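Local coordinates for protein 3-hydroxyacyl-CoA dehydrogenase type-2 (Mycobacterium avium, PDB 3PPI) that probably catalyses the NAD-dependent oxidation of 3-hydroxyacyl-CoA thioesters to 3-oxoacyl-CoA, as a member of the short-chain dehydrogenase/reductase family, at residues F28-G40 with L50-A63; F133-Y145 with T185-L197. All blocks are in the same frame, centred on the assembly; numbering follows the deposited sequence.

Contact 1: residues F28-G40 with L50-A63; sequences FEGASAIVSGGAG and LHADGLGVVIADLA. With MG (magnesium ion), chain F.
L55, just before strand 56-61, reaches the ring of F28. L55 CB passes 4.2 Å from A31 O. L55 CG, anti to the carbonyl carbon (chi1 -77°), sits 3.6 Å from F28 CG. L55 CD1 lies over the F28 ring, 3.6 Å from the centroid and 2° off the normal, a CH-pi contact. L55 CD2 turns to A31, 3.3 Å from its O and 3.5 Å from its CB. The F28 ring edge meets D53 O, which has no polar partner in the model.

Strands 31-36 and 56-61 run parallel. Backbone bonds join them, from G56 N to A31 O through A60 N to V35 O. On one face I34 CG1 lies beside V58 CB at 3.9 Å. On the other, V35 CG2 meets V57 CG1.

At the C-terminal ends D61 OD2 accepts A39 N at 2.9 Å, on the anti side and 27° out of the carboxylate plane. It also takes a water that binds the magnesium ion, whose ligands include G37 O (2.6 Å). D61 OD1 accepts A63 N, an Asx turn. The glycine-rich loop and the aspartate ending the second strand fit the Rossmann beta-alpha-beta unit. In NAD-dependent relatives such an aspartate binds the adenosine ribose.

Contact 2: residues F133-Y145 with T185-L197; sequences FTKTIDLYLNGTY and TAYAAAKAGVIGL
Two helices of the Rossmann-like short-chain dehydrogenase fold pack side by side here. Their segments 133-145 and 185-197 run nearly parallel, at 13°, with axes 8.2 Å apart. Small residues of 185-197 allow the close approach. A186 and A190 point at the partner helix, and their CA atoms come within 5.0 Å of those of F133 and I137 respectively.

A186 CB fits between F133 CD1 and T136 CB. I137 CD1 reaches A190 CB at 3.7 Å. The other side of A190 CB meets Y140 CB. Further along, L141 CD1 lies against the backbone of G193 and V194. Y145 presents its ring edge to L197 CD1, and the two side chains cross at about a right angle.

Y140 and Y187 make a T-shaped pair. The edge of Y187 is turned to a face of Y140, with centroids 5.6 Å apart and planes at 78°. Y140 OH is held by G112 O. On the subunit interface Y145 OH bonds to T185 of the second subunit, and the F133 ring stacks on Y145 of that subunit.

Y187 and K191 show the YxxxK spacing of the family, consistent with the catalytic pair of relatives. With CG anti to the carbonyl carbon (chi1 -65°), K191 lays CG over a face of the Y187 ring; the bend at chi2 redirects the chain beyond CG. K191 NZ bonds to T172 O and to a water 2.7 Å away. Across from K191, segment 133-145 has a wider pi-type turn at 138-142. There I137 O accepts from both L141 N and N142 N. The water on K191 NZ lies 2.9 Å from Y140 O and may donate to it. T144 OG1 bonds firmly to Y140 O at 2.7 Å, from above the carbonyl plane.

How the contacts relate
Contact 1 closes before contact 2 opens along the chain. Their centres are 23 Å apart, on opposite sides of the chain's centre. The nearest atoms are about 6 Å apart and do not touch. Contact 1 joins two adjacent strands of the seven-stranded parallel sheet. Contact 2 joins helices 130-156 and 185-205, which pack against that sheet through strand 167-172. H111, just after strand 103-109, connects the regions: it bonds to S36 of contact 1 and to L139 O of contact 2. By family analogy contact 1 borders the probable dinucleotide site, and contact 2 holds the probable catalytic pair. Contact 2 also forms part of a subunit interface.

Contact 1: residues F28-G40 with L50-A63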
loop_
_atom_site.group_PDB
_atom_site.type_symbol
_atom_site.label_atom_id
_atom_site.label_comp_id
_atom_site.label_asym_id
_atom_site.label_seq_id
_atom_site.Cartn_x
_atom_site.Cartn_y
_atom_site.Cartn_z
ATOM N N PHE A 28 -6.631 31.033 7.646
ATOM C CA PHE A 28 -7.976 30.993 8.222
ATOM C C PHE A 28 -8.700 32.336 8.321
ATOM O O PHE A 28 -9.877 32.364 8.677
ATOM C CB PHE A 28 -7.937 30.347 9.604
ATOM C CG PHE A 28 -7.545 28.877 9.605
ATOM C CD1 PHE A 28 -7.501 28.116 8.438
ATOM C CD2 PHE A 28 -7.268 28.248 10.806
ATOM C CE1 PHE A 28 -7.153 26.754 8.479
ATOM C CE2 PHE A 28 -6.929 26.898 10.857
ATOM C CZ PHE A 28 -6.874 26.152 9.692
ATOM N N GLU A 29 -8.021 33.434 7.998
ATOM C CA GLU A 29 -8.623 34.766 8.107
ATOM C C GLU A 29 -9.885 34.857 7.243
ATOM O O GLU A 29 -9.869 34.549 6.053
ATOM C CB GLU A 29 -7.616 35.863 7.724
ATOM N N GLY A 30 -10.991 35.214 7.875
ATOM C CA GLY A 30 -12.264 35.413 7.179
ATOM C C GLY A 30 -12.965 34.127 6.761
ATOM O O GLY A 30 -14.002 34.176 6.120
ATOM N N ALA A 31 -12.427 32.983 7.153
ATOM C CA ALA A 31 -12.923 31.694 6.652
ATOM C C ALA A 31 -13.773 30.945 7.679
ATOM O O ALA A 31 -13.723 31.223 8.884
ATOM C CB ALA A 31 -11.754 30.821 6.205
ATOM N N SER A 32 -14.551 29.991 7.173
ATOM C CA SER A 32 -15.343 29.097 8.004
ATOM C C SER A 32 -15.175 27.640 7.577
ATOM O O SER A 32 -14.689 27.342 6.472
ATOM C CB SER A 32 -16.817 29.488 7.966
ATOM O OG SER A 32 -17.298 29.497 6.636
ATOM N N ALA A 33 -15.599 26.751 8.471
ATOM C CA ALA A 33 -15.431 25.317 8.321
ATOM C C ALA A 33 -16.680 24.598 8.823
ATOM O O ALA A 33 -17.402 25.114 9.689
ATOM C CB ALA A 33 -14.230 24.865 9.101
ATOM N N ILE A 34 -16.937 23.420 8.266
ATOM C CA ILE A 34 -17.987 22.512 8.755
ATOM C C ILE A 34 -17.311 21.241 9.263
ATOM O O ILE A 34 -16.455 20.671 8.576
ATOM C CB ILE A 34 -18.981 22.118 7.629
ATOM C CG1 ILE A 34 -19.845 23.304 7.207
ATOM C CG2 ILE A 34 -19.902 20.964 8.076
ATOM C CD1 ILE A 34 -20.463 23.116 5.829
ATOM N N VAL A 35 -17.685 20.787 10.450
ATOM C CA VAL A 35 -17.202 19.503 10.944
ATOM C C VAL A 35 -18.375 18.570 11.126
ATOM O O VAL A 35 -19.243 18.830 11.976
ATOM C CB VAL A 35 -16.435 19.650 12.277
ATOM C CG1 VAL A 35 -15.945 18.298 12.770
ATOM C CG2 VAL A 35 -15.247 20.622 12.115
ATOM N N SER A 36 -18.438 17.512 10.313
ATOM C CA SER A 36 -19.463 16.480 10.504
ATOM C C SER A 36 -19.069 15.634 11.710
ATOM O O SER A 36 -17.894 15.444 11.983
ATOM C CB SER A 36 -19.712 15.642 9.228
ATOM O OG SER A 36 -18.728 14.648 9.008
ATOM N N GLY A 37 -20.059 15.159 12.459
ATOM C CA GLY A 37 -19.816 14.555 13.770
ATOM C C GLY A 37 -19.233 15.519 14.794
ATOM O O GLY A 37 -18.555 15.098 15.740
ATOM N N GLY A 38 -19.518 16.811 14.638
ATOM C CA GLY A 38 -18.865 17.843 15.438
ATOM C C GLY A 38 -19.286 17.915 16.898
ATOM O O GLY A 38 -18.620 18.561 17.687
ATOM N N ALA A 39 -20.374 17.238 17.261
ATOM C CA ALA A 39 -20.947 17.331 18.607
ATOM C C ALA A 39 -20.210 16.513 19.655
ATOM O O ALA A 39 -20.397 16.750 20.831
ATOM C CB ALA A 39 -22.420 16.926 18.608
ATOM N N GLY A 40 -19.389 15.554 19.251
ATOM C CA GLY A 40 -18.629 14.770 20.221
ATOM C C GLY A 40 -17.400 14.093 19.646
ATOM O O GLY A 40 -17.180 14.112 18.452
ATOM N N LEU A 50 -10.249 24.100 15.544
ATOM C CA LEU A 50 -10.415 25.026 14.424
ATOM C C LEU A 50 -10.978 26.375 14.898
ATOM O O LEU A 50 -10.564 27.422 14.415
ATOM C CB LEU A 50 -11.287 24.417 13.338
ATOM C CG LEU A 50 -10.747 23.181 12.614
ATOM C CD1 LEU A 50 -11.731 22.786 11.471
ATOM C CD2 LEU A 50 -9.334 23.408 12.084
ATOM N N HIS A 51 -11.890 26.338 15.868
ATOM C CA HIS A 51 -12.443 27.546 16.464
ATOM C C HIS A 51 -11.348 28.368 17.174
ATOM O O HIS A 51 -11.244 29.579 16.969
ATOM C CB HIS A 51 -13.577 27.178 17.432
ATOM C CG HIS A 51 -14.148 28.354 18.157
ATOM N ND1 HIS A 51 -13.692 28.761 19.392
ATOM C CD2 HIS A 51 -15.123 29.225 17.812
ATOM C CE1 HIS A 51 -14.370 29.825 19.781
ATOM N NE2 HIS A 51 -15.248 30.124 18.842
ATOM N N ALA A 52 -10.525 27.707 17.990
ATOM C CA ALA A 52 -9.392 28.368 18.645
ATOM C C ALA A 52 -8.378 28.941 17.641
ATOM O O ALA A 52 -7.743 29.949 17.917
ATOM C CB ALA A 52 -8.693 27.417 19.595
ATOM N N ASP A 53 -8.243 28.303 16.476
ATOM C CA ASP A 53 -7.331 28.804 15.433
ATOM C C ASP A 53 -7.887 29.955 14.596
ATOM O O ASP A 53 -7.209 30.425 13.674
ATOM C CB ASP A 53 -6.919 27.677 14.488
ATOM C CG ASP A 53 -5.956 26.697 15.126
ATOM O OD1 ASP A 53 -5.479 26.969 16.248
ATOM O OD2 ASP A 53 -5.687 25.643 14.501
ATOM N N GLY A 54 -9.112 30.376 14.874
ATOM C CA GLY A 54 -9.662 31.579 14.252
ATOM C C GLY A 54 -10.744 31.350 13.212
ATOM O O GLY A 54 -11.242 32.310 12.639
ATOM N N LEU A 55 -11.117 30.093 12.962
ATOM C CA LEU A 55 -12.196 29.795 11.996
ATOM C C LEU A 55 -13.579 29.930 12.631
ATOM O O LEU A 55 -13.753 29.656 13.811
ATOM C CB LEU A 55 -12.056 28.374 11.426
ATOM C CG LEU A 55 -10.980 28.187 10.355
ATOM C CD1 LEU A 55 -10.676 26.702 10.157
ATOM C CD2 LEU A 55 -11.403 28.840 9.041
ATOM N N GLY A 56 -14.555 30.357 11.839
ATOM C CA GLY A 56 -15.960 30.174 12.192
ATOM C C GLY A 56 -16.245 28.710 11.898
ATOM O O GLY A 56 -15.765 28.190 10.891
ATOM N N VAL A 57 -16.992 28.033 12.773
ATOM C CA VAL A 57 -17.219 26.595 12.644
ATOM C C VAL A 57 -18.686 26.204 12.779
ATOM O O VAL A 57 -19.394 26.671 13.683
ATOM C CB VAL A 57 -16.409 25.809 13.680
ATOM C CG1 VAL A 57 -16.574 24.312 13.451
ATOM C CG2 VAL A 57 -14.935 26.175 13.596
ATOM N N VAL A 58 -19.145 25.352 11.864
ATOM C CA VAL A 58 -20.461 24.759 11.961
ATOM C C VAL A 58 -20.313 23.350 12.506
ATOM O O VAL A 58 -19.558 22.540 11.965
ATOM C CB VAL A 58 -21.164 24.737 10.618
ATOM C CG1 VAL A 58 -22.429 23.860 10.680
ATOM C CG2 VAL A 58 -21.495 26.157 10.201
ATOM N N ILE A 59 -20.989 23.098 13.622
ATOM C CA ILE A 59 -21.060 21.789 14.230
ATOM C C ILE A 59 -22.223 21.072 13.543
ATOM O O ILE A 59 -23.377 21.386 13.805
ATOM C CB ILE A 59 -21.322 21.893 15.755
ATOM C CG1 ILE A 59 -20.143 22.559 16.458
ATOM C CG2 ILE A 59 -21.597 20.524 16.358
ATOM C CD1 ILE A 59 -20.564 23.496 17.637
ATOM N N ALA A 60 -21.903 20.166 12.629
ATOM C CA ALA A 60 -22.886 19.435 11.839
ATOM C C ALA A 60 -23.059 18.055 12.438
ATOM O O ALA A 60 -22.191 17.189 12.288
ATOM C CB ALA A 60 -22.435 19.321 10.382
ATOM N N ASP A 61 -24.176 17.845 13.119
ATOM C CA ASP A 61 -24.394 16.608 13.847
ATOM C C ASP A 61 -25.898 16.399 14.075
ATOM O O ASP A 61 -26.676 17.340 13.949
ATOM C CB ASP A 61 -23.657 16.682 15.187
ATOM C CG ASP A 61 -23.233 15.337 15.694
ATOM O OD1 ASP A 61 -24.108 14.442 15.748
ATOM O OD2 ASP A 61 -22.027 15.166 16.033
ATOM N N LEU A 62 -26.297 15.165 14.382
ATOM C CA LEU A 62 -27.677 14.868 14.765
ATOM C C LEU A 62 -27.874 14.940 16.285
ATOM O O LEU A 62 -29.003 15.031 16.752
ATOM C CB LEU A 62 -28.114 13.499 14.233
ATOM C CG LEU A 62 -28.411 13.400 12.730
ATOM C CD1 LEU A 62 -28.727 11.952 12.365
ATOM C CD2 LEU A 62 -29.563 14.343 12.337
ATOM N N ALA A 63 -26.780 14.893 17.049
ATOM C CA ALA A 63 -26.835 15.033 18.515
ATOM C C ALA A 63 -27.115 16.481 18.912
ATOM O O ALA A 63 -26.183 17.259 19.173
ATOM C CB ALA A 63 -25.518 14.540 19.148
HETATM MG MG MG F . -18.841 12.809 16.885
HETATM O O HOH W 1 -12.831 33.383 10.297
HETATM O O HOH W 2 -16.728 12.623 15.692
HETATM O O HOH W 3 -21.162 13.160 17.498
HETATM O O HOH W 4 -19.880 11.451 15.394
#

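Contact 2: residues F133-Y145 with T185-L197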
loop_
_atom_site.group_PDB
_atom_site.type_symbol
_atom_site.label_atom_id
_atom_site.label_comp_id
_atom_site.label_asym_id
_atom_site.label_seq_id
_atom_site.Cartn_x
_atom_site.Cartn_y
_atom_site.Cartn_z
ATOM N N PHE A 133 -24.900 -4.312 6.206
ATOM C CA PHE A 133 -23.824 -3.858 5.344
ATOM C C PHE A 133 -24.163 -2.522 4.669
ATOM O O PHE A 133 -23.405 -1.564 4.763
ATOM C CB PHE A 133 -23.521 -4.923 4.277
ATOM C CG PHE A 133 -22.332 -4.602 3.401
ATOM C CD1 PHE A 133 -21.062 -4.957 3.786
ATOM C CD2 PHE A 133 -22.506 -4.013 2.151
ATOM C CE1 PHE A 133 -19.981 -4.676 2.994
ATOM C CE2 PHE A 133 -21.430 -3.732 1.347
ATOM C CZ PHE A 133 -20.156 -4.065 1.759
ATOM N N THR A 134 -25.299 -2.454 3.977
ATOM C CA THR A 134 -25.647 -1.232 3.224
ATOM C C THR A 134 -25.837 -0.019 4.119
ATOM O O THR A 134 -25.467 1.073 3.723
ATOM C CB THR A 134 -26.881 -1.408 2.338
ATOM O OG1 THR A 134 -27.967 -1.794 3.152
ATOM C CG2 THR A 134 -26.645 -2.487 1.286
ATOM N N LYS A 135 -26.380 -0.203 5.322
ATOM C CA LYS A 135 -26.453 0.893 6.295
ATOM C C LYS A 135 -25.080 1.487 6.618
ATOM O O LYS A 135 -24.940 2.708 6.731
ATOM C CB LYS A 135 -27.109 0.430 7.605
ATOM N N THR A 136 -24.083 0.616 6.784
ATOM C CA THR A 136 -22.724 1.025 7.086
ATOM C C THR A 136 -22.084 1.759 5.916
ATOM O O THR A 136 -21.476 2.832 6.093
ATOM C CB THR A 136 -21.878 -0.190 7.505
ATOM O OG1 THR A 136 -22.494 -0.773 8.660
ATOM C CG2 THR A 136 -20.425 0.213 7.811
ATOM N N ILE A 137 -22.225 1.195 4.721
ATOM C CA ILE A 137 -21.778 1.875 3.509
ATOM C C ILE A 137 -22.482 3.242 3.373
ATOM O O ILE A 137 -21.833 4.236 3.044
ATOM C CB ILE A 137 -22.066 1.050 2.225
ATOM C CG1 ILE A 137 -21.334 -0.307 2.221
ATOM C CG2 ILE A 137 -21.734 1.857 0.951
ATOM C CD1 ILE A 137 -19.905 -0.303 2.674
ATOM N N ASP A 138 -23.798 3.278 3.594
ATOM C CA ASP A 138 -24.564 4.529 3.475
ATOM C C ASP A 138 -24.035 5.644 4.395
ATOM O O ASP A 138 -23.842 6.763 3.950
ATOM C CB ASP A 138 -26.050 4.329 3.782
ATOM C CG ASP A 138 -26.814 3.597 2.672
ATOM O OD1 ASP A 138 -26.367 3.531 1.504
ATOM O OD2 ASP A 138 -27.894 3.068 2.987
ATOM N N LEU A 139 -23.777 5.321 5.657
ATOM C CA LEU A 139 -23.357 6.317 6.633
ATOM C C LEU A 139 -21.914 6.787 6.382
ATOM O O LEU A 139 -21.656 7.995 6.330
ATOM C CB LEU A 139 -23.469 5.755 8.059
ATOM C CG LEU A 139 -23.081 6.700 9.206
ATOM C CD1 LEU A 139 -23.927 7.980 9.131
ATOM C CD2 LEU A 139 -23.248 6.033 10.578
ATOM N N TYR A 140 -20.984 5.838 6.226
ATOM C CA TYR A 140 -19.550 6.149 6.223
ATOM C C TYR A 140 -18.967 6.480 4.856
ATOM O O TYR A 140 -18.027 7.294 4.763
ATOM C CB TYR A 140 -18.738 5.025 6.893
ATOM C CG TYR A 140 -19.095 4.881 8.333
ATOM C CD1 TYR A 140 -18.748 5.869 9.245
ATOM C CD2 TYR A 140 -19.847 3.793 8.789
ATOM C CE1 TYR A 140 -19.124 5.770 10.588
ATOM C CE2 TYR A 140 -20.211 3.684 10.110
ATOM C CZ TYR A 140 -19.841 4.676 11.011
ATOM O OH TYR A 140 -20.224 4.607 12.330
ATOM N N LEU A 141 -19.494 5.843 3.804
ATOM C CA LEU A 141 -19.020 6.096 2.444
ATOM C C LEU A 141 -19.956 7.080 1.725
ATOM O O LEU A 141 -19.532 8.185 1.372
ATOM C CB LEU A 141 -18.860 4.790 1.664
ATOM C CG LEU A 141 -18.339 4.896 0.232
ATOM C CD1 LEU A 141 -17.076 5.800 0.152
ATOM C CD2 LEU A 141 -18.058 3.497 -0.315
ATOM N N ASN A 142 -21.217 6.705 1.500
ATOM C CA ASN A 142 -22.158 7.619 0.813
ATOM C C ASN A 142 -22.277 8.961 1.552
ATOM O O ASN A 142 -22.260 10.016 0.928
ATOM C CB ASN A 142 -23.565 7.005 0.597
ATOM C CG ASN A 142 -23.552 5.796 -0.333
ATOM O OD1 ASN A 142 -22.533 5.448 -0.859
ATOM N ND2 ASN A 142 -24.690 5.150 -0.510
ATOM N N GLY A 143 -22.374 8.919 2.878
ATOM C CA GLY A 143 -22.442 10.143 3.673
ATOM C C GLY A 143 -21.227 11.044 3.475
ATOM O O GLY A 143 -21.354 12.262 3.326
ATOM N N THR A 144 -20.050 10.446 3.440
ATOM C CA THR A 144 -18.820 11.201 3.180
ATOM C C THR A 144 -18.861 11.836 1.801
ATOM O O THR A 144 -18.537 13.026 1.661
ATOM C CB THR A 144 -17.573 10.326 3.331
ATOM O OG1 THR A 144 -17.461 9.949 4.706
ATOM C CG2 THR A 144 -16.279 11.075 2.892
ATOM N N TYR A 145 -19.271 11.071 0.793
ATOM C CA TYR A 145 -19.305 11.597 -0.575
ATOM C C TYR A 145 -20.311 12.733 -0.695
ATOM O O TYR A 145 -20.039 13.734 -1.358
ATOM C CB TYR A 145 -19.594 10.514 -1.594
ATOM C CG TYR A 145 -19.303 10.931 -3.021
ATOM C CD1 TYR A 145 -18.000 10.987 -3.484
ATOM C CD2 TYR A 145 -20.318 11.319 -3.879
ATOM C CE1 TYR A 145 -17.709 11.378 -4.785
ATOM C CE2 TYR A 145 -20.046 11.715 -5.195
ATOM C CZ TYR A 145 -18.741 11.733 -5.639
ATOM O OH TYR A 145 -18.437 12.104 -6.926
ATOM N N THR A 185 -16.397 -6.672 8.258
ATOM C CA THR A 185 -16.299 -6.491 6.813
ATOM C C THR A 185 -17.063 -5.253 6.309
ATOM O O THR A 185 -16.600 -4.607 5.364
ATOM C CB THR A 185 -16.772 -7.740 6.031
ATOM O OG1 THR A 185 -18.101 -8.096 6.438
ATOM C CG2 THR A 185 -15.804 -8.941 6.267
ATOM N N ALA A 186 -18.208 -4.913 6.919
ATOM C CA ALA A 186 -18.980 -3.734 6.489
ATOM C C ALA A 186 -18.177 -2.446 6.705
ATOM O O ALA A 186 -17.994 -1.644 5.782
ATOM C CB ALA A 186 -20.301 -3.658 7.206
ATOM N N TYR A 187 -17.654 -2.287 7.919
ATOM C CA TYR A 187 -16.844 -1.099 8.273
ATOM C C TYR A 187 -15.559 -1.028 7.439
ATOM O O TYR A 187 -15.182 0.036 6.956
ATOM C CB TYR A 187 -16.519 -1.126 9.772
ATOM C CG TYR A 187 -15.877 0.126 10.334
ATOM C CD1 TYR A 187 -16.650 1.239 10.631
ATOM C CD2 TYR A 187 -14.514 0.172 10.618
ATOM C CE1 TYR A 187 -16.097 2.377 11.164
ATOM C CE2 TYR A 187 -13.930 1.316 11.165
ATOM C CZ TYR A 187 -14.734 2.417 11.444
ATOM O OH TYR A 187 -14.216 3.576 11.985
ATOM N N ALA A 188 -14.924 -2.171 7.232
ATOM C CA ALA A 188 -13.700 -2.252 6.457
ATOM C C ALA A 188 -13.916 -1.798 5.009
ATOM O O ALA A 188 -13.136 -0.996 4.455
ATOM C CB ALA A 188 -13.151 -3.711 6.488
ATOM N N ALA A 189 -14.979 -2.305 4.401
ATOM C CA ALA A 189 -15.360 -1.920 3.028
ATOM C C ALA A 189 -15.645 -0.416 2.906
ATOM O O ALA A 189 -15.119 0.264 2.015
ATOM C CB ALA A 189 -16.570 -2.745 2.582
ATOM N N ALA A 190 -16.428 0.103 3.835
ATOM C CA ALA A 190 -16.821 1.515 3.819
ATOM C C ALA A 190 -15.602 2.416 3.947
ATOM O O ALA A 190 -15.426 3.360 3.186
ATOM C CB ALA A 190 -17.800 1.793 4.929
ATOM N N LYS A 191 -14.731 2.087 4.874
ATOM C CA LYS A 191 -13.556 2.918 5.132
ATOM C C LYS A 191 -12.484 2.785 4.054
ATOM O O LYS A 191 -11.789 3.765 3.732
ATOM C CB LYS A 191 -13.038 2.582 6.528
ATOM C CG LYS A 191 -14.054 2.973 7.651
ATOM C CD LYS A 191 -14.380 4.478 7.628
ATOM C CE LYS A 191 -14.910 5.028 9.007
ATOM N NZ LYS A 191 -14.909 6.541 9.067
ATOM N N ALA A 192 -12.361 1.593 3.473
ATOM C CA ALA A 192 -11.521 1.405 2.279
ATOM C C ALA A 192 -12.020 2.252 1.103
ATOM O O ALA A 192 -11.226 2.847 0.345
ATOM C CB ALA A 192 -11.417 -0.095 1.908
ATOM N N GLY A 193 -13.335 2.338 0.960
ATOM C CA GLY A 193 -13.934 3.218 -0.039
ATOM C C GLY A 193 -13.495 4.666 0.156
ATOM O O GLY A 193 -13.124 5.336 -0.806
ATOM N N VAL A 194 -13.528 5.157 1.394
ATOM C CA VAL A 194 -13.047 6.516 1.705
ATOM C C VAL A 194 -11.548 6.705 1.401
ATOM O O VAL A 194 -11.120 7.697 0.777
ATOM C CB VAL A 194 -13.352 6.893 3.184
ATOM C CG1 VAL A 194 -12.732 8.253 3.539
ATOM C CG2 VAL A 194 -14.868 6.963 3.397
ATOM N N ILE A 195 -10.756 5.729 1.803
ATOM C CA ILE A 195 -9.345 5.747 1.482
ATOM C C ILE A 195 -9.130 5.911 -0.027
ATOM O O ILE A 195 -8.411 6.819 -0.442
ATOM C CB ILE A 195 -8.634 4.484 2.002
ATOM C CG1 ILE A 195 -8.510 4.561 3.536
ATOM C CG2 ILE A 195 -7.271 4.287 1.286
ATOM C CD1 ILE A 195 -8.038 3.272 4.183
ATOM N N GLY A 196 -9.777 5.083 -0.839
ATOM C CA GLY A 196 -9.599 5.134 -2.306
ATOM C C GLY A 196 -10.157 6.396 -2.969
ATOM O O GLY A 196 -9.673 6.866 -4.001
ATOM N N LEU A 197 -11.184 6.949 -2.359
ATOM C CA LEU A 197 -11.785 8.191 -2.821
ATOM C C LEU A 197 -10.780 9.360 -2.753
ATOM O O LEU A 197 -10.855 10.287 -3.556
ATOM C CB LEU A 197 -13.011 8.505 -1.956
ATOM C CG LEU A 197 -13.732 9.830 -2.158
ATOM C CD1 LEU A 197 -14.158 9.961 -3.623
ATOM C CD2 LEU A 197 -14.917 9.904 -1.199
HETATM O O HOH W 5 -16.590 7.718 7.251
#